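Side-chain contacts in GNAT family acetyltransferase (Mycobacterium smegmatis, PDB 6C30), which probably transfers an acetyl group from acetyl-coenzyme A to the amino terminus of a protein substrate, as a RimJ-type member of the GNAT family: residues A37-W40 with S41-R44; L45-Q48 with H49-E52; R65-V68 with T69-P72. One frame throughout, in Å; residues are numbered along the deposited sequence.

In the fold
Along the chain from the N terminus, strand 25-31 is followed by helix 37-46, which holds all of contact 1 and ends inside contact 2. There the chain passes into the short helix 48-51. After helix 62-65, contact 3 turns the chain into helix 71-83, which precedes strand 88-94. Each contact lies within eight consecutive residues, so none closes a long loop, and they follow in series without nesting or crossing. Space joins them again: His66 of contact 3 bonds to Ser41 and Arg44 of contact 1, Trp71 packs on Trp40, and Leu51 of contact 2 touches Arg44. Together they tie the helical segments between two strands of the GNAT sheet.

Contact 1: A37-W40 with S41-R44; sequences AAAW and SRIR
Trp40 sets CG opposite its backbone N (chi1 170°), while Arg44, one helical turn on, folds CG back beside its own N (chi1 -63°); the two torsions bring the aliphatic start of the arginine over the ring. Arg44 CG lies over one face of the five-membered ring, 3.9 Å from the centroid, in a CH-pi contact displaced toward the rim. Further bends at chi2 and chi3 carry the guanidinium past the indole, and although the two planes are only 6° apart, it is the methylene and not the charged group that covers the pyrrole face. This i to i+4 pair sits on helix 37-46, whose regular backbone bonds run from Ser41 N to Ala37 O (2.9 Å) through Arg44 N to Trp40 O (2.9 Å).

On another side of the helix, one conformer of Arg42 bends at chi3 and brings its guanidinium back along the preceding turn. One face of that group rests over Ala39, with NH1 at 3.7 Å from Ala39 CA. Ile43 turns CG1 back along the same turn, 3.2 Å from Ala39 O. Ala39, Trp40 and Ile43 all rest on Phe98 of strand 97-105, so the helix packs on the GNAT sheet.

Ser41 and Arg44 also reach beyond the helix. The Ser41 hydroxyl donates to the carbonyl of His66, and Arg44 NH2 bonds to His66 NE2 and forms a salt bridge with Glu55, while Trp120 meets the cation in a cation-pi contact. The Trp40 indole is further packed by the ring of His66. The arginine thus divides its work: the CG methylene packs on the indole, and the buried charge is probably balanced by the Glu55 carboxylate, which together with Trp120 and His66 would restrain the guanidinium.

Contact 2: L45-Q48 with H49-E52; sequences LADQ and HHLE
One face of the His49 imidazole is covered by its neighbour Gln48 at the helix-to-helix junction where helix 37-46 ends and the one-turn helix 48-51 begins; Gln48 CG makes a CH-pi contact 4.2 Å from the ring centroid. The Gln48 amide continues over the same ring in a stack, its plane tilted by 20°. The next imidazole, His50, instead meets Asp47 at its edge: CD2 approaches Asp47 OD1 at 3.7 Å, with the carboxylate perpendicular to the ring.

Asp47 stands at the N-cap position of helix 48-51, but its carboxylate does not cap the helix; OD1 goes to Ser123 instead. The Asp47 carbonyl accepts two N-H groups, that of His50 from above the carbonyl plane and that of Leu51 nearly along the C=O axis. Leu51 also lays CD1 against Asp47 CB, 3.7 Å away.

Across the turn, Gln48 and Glu52 run side by side, both with CG anti to N and extended chains (chi1 176° for Gln48). That parallel course delivers Gln48 NE2 to Glu52 OE1 at 2.9 Å in a nearly straight bond on the syn side, tilted 33° out of the carboxylate plane. Where the two helices meet, a water donates to Ala46 O and accepts from His49 N, 2.8 Å from each.

Contact 3: R65-V68 with T69-P72; sequences RHAV and TSWP
Ala67 O accepts the backbone N-H of Ser70 at 2.9 Å, the shorter of the two hydrogen bonds between 65-68 and 69-72, with the donor well above the carbonyl plane. It closes a type I beta turn over Val68 and Thr69, through which the chain leaves the loop after helix 62-65 and enters helix 71-83. A second, weak bond of 3.3 Å follows one residue later, from Trp71 N to Val68 O, and carries the winding into the helix.

Ser70 folds back into the turn. With OG placed beside the backbone N (chi1 -64°), the hydroxyl points back to helix 62-65 and bonds to Val64 O. Its CB lies 3.1 Å from Arg65 O. The methyl of Ala67 flanks the same hydroxyl, CB lying 4.0 Å from Ser70 OG.

Val68 holds CG1 between its backbone N and carbonyl carbon, which sets that methyl 3.2 Å from Thr69 N; its side chain otherwise leans on Ala37 and Ser41 of helix 37-46. With CG opposite its N (chi1 180°), Trp71 projects its indole beyond the turn. There NE1 bonds to Arg33 O, and the ring meets that of Trp40 at about 40°, joining the start of helix 71-83 to helix 37-46. Pro72 follows in the first turn of this helix, where the proline nitrogen carries no hydrogen to offer Val68 O; instead its ring carbon CD rests 3.7 Å from that oxygen.

Contact 1: A37-W40 with S41-R44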
loop_
_atom_site.group_PDB
_atom_site.type_symbol
_atom_site.label_atom_id
_atom_site.label_comp_id
_atom_site.label_asym_id
_atom_site.label_seq_id
_atom_site.Cartn_x
_atom_site.Cartn_y
_atom_site.Cartn_z
ATOM N N ALA A 37 -12.461 -9.755 -0.314
ATOM C CA ALA A 37 -13.326 -10.881 0.043
ATOM C C ALA A 37 -12.551 -12.176 0.208
ATOM O O ALA A 37 -12.751 -12.901 1.188
ATOM C CB ALA A 37 -14.425 -11.063 -0.994
ATOM N N ALA A 38 -11.656 -12.482 -0.724
ATOM C CA ALA A 38 -10.998 -13.782 -0.679
ATOM C C ALA A 38 -10.098 -13.932 0.542
ATOM O O ALA A 38 -10.163 -14.964 1.229
ATOM C CB ALA A 38 -10.201 -14.017 -1.960
ATOM N N ALA A 39 -9.291 -12.920 0.836
ATOM C CA ALA A 39 -8.374 -13.012 1.968
ATOM C C ALA A 39 -9.130 -12.954 3.292
ATOM O O ALA A 39 -8.861 -13.748 4.208
ATOM C CB ALA A 39 -7.339 -11.904 1.908
ATOM N N TRP A 40 -10.073 -12.021 3.402
ATOM C CA TRP A 40 -10.883 -11.916 4.608
ATOM C C TRP A 40 -11.575 -13.242 4.907
ATOM O O TRP A 40 -11.521 -13.754 6.017
ATOM C CB TRP A 40 -11.912 -10.800 4.437
ATOM C CG TRP A 40 -12.973 -10.720 5.481
ATOM C CD1 TRP A 40 -12.914 -10.059 6.677
ATOM C CD2 TRP A 40 -14.294 -11.271 5.391
ATOM N NE1 TRP A 40 -14.111 -10.184 7.348
ATOM C CE2 TRP A 40 -14.977 -10.912 6.574
ATOM C CE3 TRP A 40 -14.969 -12.023 4.421
ATOM C CZ2 TRP A 40 -16.295 -11.291 6.813
ATOM C CZ3 TRP A 40 -16.285 -12.389 4.657
ATOM C CH2 TRP A 40 -16.927 -12.025 5.847
ATOM N N SER A 41 -12.209 -13.830 3.904
ATOM C CA SER A 41 -12.920 -15.081 4.097
ATOM C C SER A 41 -11.955 -16.201 4.466
ATOM O O SER A 41 -12.183 -16.931 5.425
ATOM C CB SER A 41 -13.712 -15.448 2.834
ATOM O OG SER A 41 -14.277 -16.744 2.944
ATOM N N ARG A 42 -10.873 -16.338 3.713
ATOM C CA ARG A 42 -9.923 -17.412 3.961
ATOM C C ARG A 42 -9.404 -17.353 5.396
ATOM O O ARG A 42 -9.411 -18.365 6.122
ATOM C CB ARG A 42 -8.764 -17.327 2.965
ATOM C CG ARG A 42 -7.756 -18.460 3.065
ATOM C CD ARG A 42 -6.526 -18.152 2.211
ATOM N NE ARG A 42 -5.778 -17.023 2.757
ATOM C CZ ARG A 42 -5.575 -15.869 2.124
ATOM N NH1 ARG A 42 -6.049 -15.682 0.901
ATOM N NH2 ARG A 42 -4.889 -14.903 2.718
ATOM N N ILE A 43 -8.970 -16.173 5.813
ATOM C CA ILE A 43 -8.369 -16.044 7.137
ATOM C C ILE A 43 -9.414 -16.176 8.249
ATOM O O ILE A 43 -9.178 -16.887 9.230
ATOM C CB ILE A 43 -7.616 -14.718 7.277
ATOM C CG1 ILE A 43 -6.504 -14.642 6.223
ATOM C CG2 ILE A 43 -7.025 -14.596 8.676
ATOM C CD1 ILE A 43 -5.901 -13.266 6.075
ATOM N N ARG A 44 -10.569 -15.530 8.114
ATOM C CA ARG A 44 -11.575 -15.580 9.180
ATOM C C ARG A 44 -12.111 -17.000 9.345
ATOM O O ARG A 44 -12.429 -17.427 10.457
ATOM C CB ARG A 44 -12.740 -14.629 8.898
ATOM C CG ARG A 44 -12.384 -13.144 8.846
ATOM C CD ARG A 44 -12.250 -12.550 10.212
ATOM N NE ARG A 44 -13.524 -12.504 10.928
ATOM C CZ ARG A 44 -13.689 -11.827 12.051
ATOM N NH1 ARG A 44 -12.682 -11.127 12.563
ATOM N NH2 ARG A 44 -14.872 -11.836 12.644
#

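Contact 2: L45-Q48 with H49-E52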
loop_
_atom_site.group_PDB
_atom_site.type_symbol
_atom_site.label_atom_id
_atom_site.label_comp_id
_atom_site.label_asym_id
_atom_site.label_seq_id
_atom_site.Cartn_x
_atom_site.Cartn_y
_atom_site.Cartn_z
ATOM N N LEU A 45 -12.218 -17.745 8.246
ATOM C CA LEU A 45 -12.663 -19.140 8.349
ATOM C C LEU A 45 -11.580 -19.987 9.012
ATOM O O LEU A 45 -11.886 -20.778 9.908
ATOM C CB LEU A 45 -13.024 -19.709 6.975
ATOM C CG LEU A 45 -14.310 -19.178 6.331
ATOM C CD1 LEU A 45 -14.382 -19.674 4.893
ATOM C CD2 LEU A 45 -15.567 -19.585 7.106
ATOM N N ALA A 46 -10.324 -19.799 8.625
ATOM C CA ALA A 46 -9.244 -20.606 9.185
ATOM C C ALA A 46 -9.063 -20.307 10.665
ATOM O O ALA A 46 -8.728 -21.200 11.450
ATOM C CB ALA A 46 -7.957 -20.359 8.443
ATOM N N ASP A 47 -9.310 -19.057 11.042
ATOM C CA ASP A 47 -9.084 -18.607 12.415
ATOM C C ASP A 47 -10.340 -18.623 13.278
ATOM O O ASP A 47 -10.351 -18.006 14.353
ATOM C CB ASP A 47 -8.505 -17.194 12.430
ATOM C CG ASP A 47 -7.025 -17.156 12.143
ATOM O OD1 ASP A 47 -6.399 -18.231 11.995
ATOM O OD2 ASP A 47 -6.483 -16.042 12.104
ATOM N N GLN A 48 -11.389 -19.303 12.828
ATOM C CA GLN A 48 -12.646 -19.350 13.574
ATOM C C GLN A 48 -12.446 -19.551 15.073
ATOM O O GLN A 48 -12.992 -18.813 15.881
ATOM C CB GLN A 48 -13.550 -20.468 13.058
ATOM C CG GLN A 48 -14.836 -20.602 13.886
ATOM C CD GLN A 48 -15.799 -21.630 13.348
ATOM O OE1 GLN A 48 -15.550 -22.257 12.321
ATOM N NE2 GLN A 48 -16.915 -21.811 14.051
ATOM N N HIS A 49 -11.640 -20.538 15.444
ATOM C CA HIS A 49 -11.558 -20.886 16.861
ATOM C C HIS A 49 -10.645 -19.978 17.656
ATOM O O HIS A 49 -10.719 -19.953 18.881
ATOM C CB HIS A 49 -11.157 -22.349 16.985
ATOM C CG HIS A 49 -12.059 -23.252 16.208
ATOM N ND1 HIS A 49 -13.421 -23.284 16.413
ATOM C CD2 HIS A 49 -11.807 -24.119 15.199
ATOM C CE1 HIS A 49 -13.965 -24.153 15.581
ATOM N NE2 HIS A 49 -13.010 -24.671 14.832
ATOM N N HIS A 50 -9.854 -19.158 16.975
ATOM C CA HIS A 50 -9.112 -18.103 17.643
ATOM C C HIS A 50 -9.943 -16.847 17.841
ATOM O O HIS A 50 -9.686 -16.070 18.762
ATOM C CB HIS A 50 -7.864 -17.739 16.844
ATOM C CG HIS A 50 -6.935 -18.886 16.632
ATOM N ND1 HIS A 50 -6.259 -19.491 17.670
ATOM C CD2 HIS A 50 -6.553 -19.529 15.505
ATOM C CE1 HIS A 50 -5.498 -20.459 17.190
ATOM N NE2 HIS A 50 -5.658 -20.503 15.878
ATOM N N LEU A 51 -10.922 -16.638 16.963
ATOM C CA LEU A 51 -11.689 -15.395 16.947
ATOM C C LEU A 51 -13.037 -15.508 17.638
ATOM O O LEU A 51 -13.447 -14.597 18.366
ATOM C CB LEU A 51 -11.897 -14.933 15.501
ATOM C CG LEU A 51 -10.630 -14.507 14.764
ATOM C CD1 LEU A 51 -10.878 -14.457 13.259
ATOM C CD2 LEU A 51 -10.135 -13.158 15.283
ATOM N N GLU A 52 -13.729 -16.623 17.414
ATOM C CA GLU A 52 -15.110 -16.739 17.879
ATOM C C GLU A 52 -15.299 -16.624 19.415
ATOM O O GLU A 52 -16.308 -16.069 19.857
ATOM C CB GLU A 52 -15.726 -18.049 17.366
ATOM C CG GLU A 52 -17.249 -18.088 17.501
ATOM C CD GLU A 52 -17.892 -19.208 16.709
ATOM O OE1 GLU A 52 -17.236 -20.241 16.496
ATOM O OE2 GLU A 52 -19.070 -19.054 16.308
HETATM O O HOH W 1 -9.424 -21.718 14.103
#

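Contact 3: R65-V68 with T69-P72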
loop_
_atom_site.group_PDB
_atom_site.type_symbol
_atom_site.label_atom_id
_atom_site.label_comp_id
_atom_site.label_asym_id
_atom_site.label_seq_id
_atom_site.Cartn_x
_atom_site.Cartn_y
_atom_site.Cartn_z
ATOM N N ARG A 65 -21.439 -16.612 7.830
ATOM C CA ARG A 65 -21.051 -15.218 7.999
ATOM C C ARG A 65 -19.776 -14.891 7.231
ATOM O O ARG A 65 -19.656 -13.805 6.661
ATOM C CB ARG A 65 -20.869 -14.890 9.488
ATOM C CG ARG A 65 -20.279 -13.515 9.784
ATOM C CD ARG A 65 -21.213 -12.380 9.355
ATOM N NE ARG A 65 -20.697 -11.088 9.801
ATOM C CZ ARG A 65 -21.340 -9.934 9.662
ATOM N NH1 ARG A 65 -22.527 -9.906 9.072
ATOM N NH2 ARG A 65 -20.788 -8.809 10.100
ATOM N N HIS A 66 -18.829 -15.822 7.208
ATOM C CA HIS A 66 -17.516 -15.517 6.645
ATOM C C HIS A 66 -17.233 -16.180 5.309
ATOM O O HIS A 66 -16.083 -16.249 4.874
ATOM C CB HIS A 66 -16.436 -15.876 7.670
ATOM C CG HIS A 66 -16.543 -15.073 8.922
ATOM N ND1 HIS A 66 -17.164 -15.543 10.060
ATOM C CD2 HIS A 66 -16.147 -13.810 9.207
ATOM C CE1 HIS A 66 -17.139 -14.607 10.989
ATOM N NE2 HIS A 66 -16.525 -13.544 10.498
ATOM N N ALA A 67 -18.287 -16.626 4.638
ATOM C CA ALA A 67 -18.187 -17.058 3.255
ATOM C C ALA A 67 -17.779 -15.874 2.363
ATOM O O ALA A 67 -18.109 -14.726 2.658
ATOM C CB ALA A 67 -19.509 -17.640 2.794
ATOM N N VAL A 68 -17.093 -16.159 1.263
ATOM C CA VAL A 68 -16.596 -15.093 0.393
ATOM C C VAL A 68 -17.748 -14.224 -0.141
ATOM O O VAL A 68 -17.593 -13.014 -0.297
ATOM C CB VAL A 68 -15.745 -15.663 -0.781
ATOM C CG1 VAL A 68 -16.591 -16.414 -1.794
ATOM C CG2 VAL A 68 -14.981 -14.554 -1.465
ATOM N N THR A 69 -18.910 -14.823 -0.366
ATOM C CA THR A 69 -20.036 -14.060 -0.896
ATOM C C THR A 69 -20.724 -13.196 0.163
ATOM O O THR A 69 -21.574 -12.374 -0.165
ATOM C CB THR A 69 -21.059 -14.986 -1.555
ATOM O OG1 THR A 69 -21.278 -16.108 -0.708
ATOM C CG2 THR A 69 -20.533 -15.485 -2.911
ATOM N N SER A 70 -20.329 -13.339 1.429
ATOM C CA SER A 70 -20.843 -12.468 2.483
ATOM C C SER A 70 -20.128 -11.121 2.572
ATOM O O SER A 70 -20.637 -10.190 3.183
ATOM C CB SER A 70 -20.729 -13.163 3.840
ATOM O OG SER A 70 -21.543 -14.314 3.865
ATOM N N TRP A 71 -18.931 -11.021 1.997
ATOM C CA TRP A 71 -18.146 -9.802 2.164
ATOM C C TRP A 71 -18.772 -8.548 1.525
ATOM O O TRP A 71 -18.745 -7.493 2.148
ATOM C CB TRP A 71 -16.717 -10.015 1.644
ATOM C CG TRP A 71 -15.840 -8.800 1.777
ATOM C CD1 TRP A 71 -15.286 -8.072 0.751
ATOM C CD2 TRP A 71 -15.402 -8.164 2.993
ATOM N NE1 TRP A 71 -14.536 -7.044 1.250
ATOM C CE2 TRP A 71 -14.591 -7.071 2.623
ATOM C CE3 TRP A 71 -15.630 -8.404 4.356
ATOM C CZ2 TRP A 71 -13.995 -6.228 3.558
ATOM C CZ3 TRP A 71 -15.043 -7.565 5.284
ATOM C CH2 TRP A 71 -14.229 -6.495 4.885
ATOM N N PRO A 72 -19.338 -8.647 0.295
ATOM C CA PRO A 72 -19.815 -7.390 -0.295
ATOM C C PRO A 72 -20.805 -6.613 0.585
ATOM O O PRO A 72 -20.626 -5.410 0.747
ATOM C CB PRO A 72 -20.461 -7.853 -1.606
ATOM C CG PRO A 72 -19.584 -9.012 -2.012
ATOM C CD PRO A 72 -19.369 -9.747 -0.689
#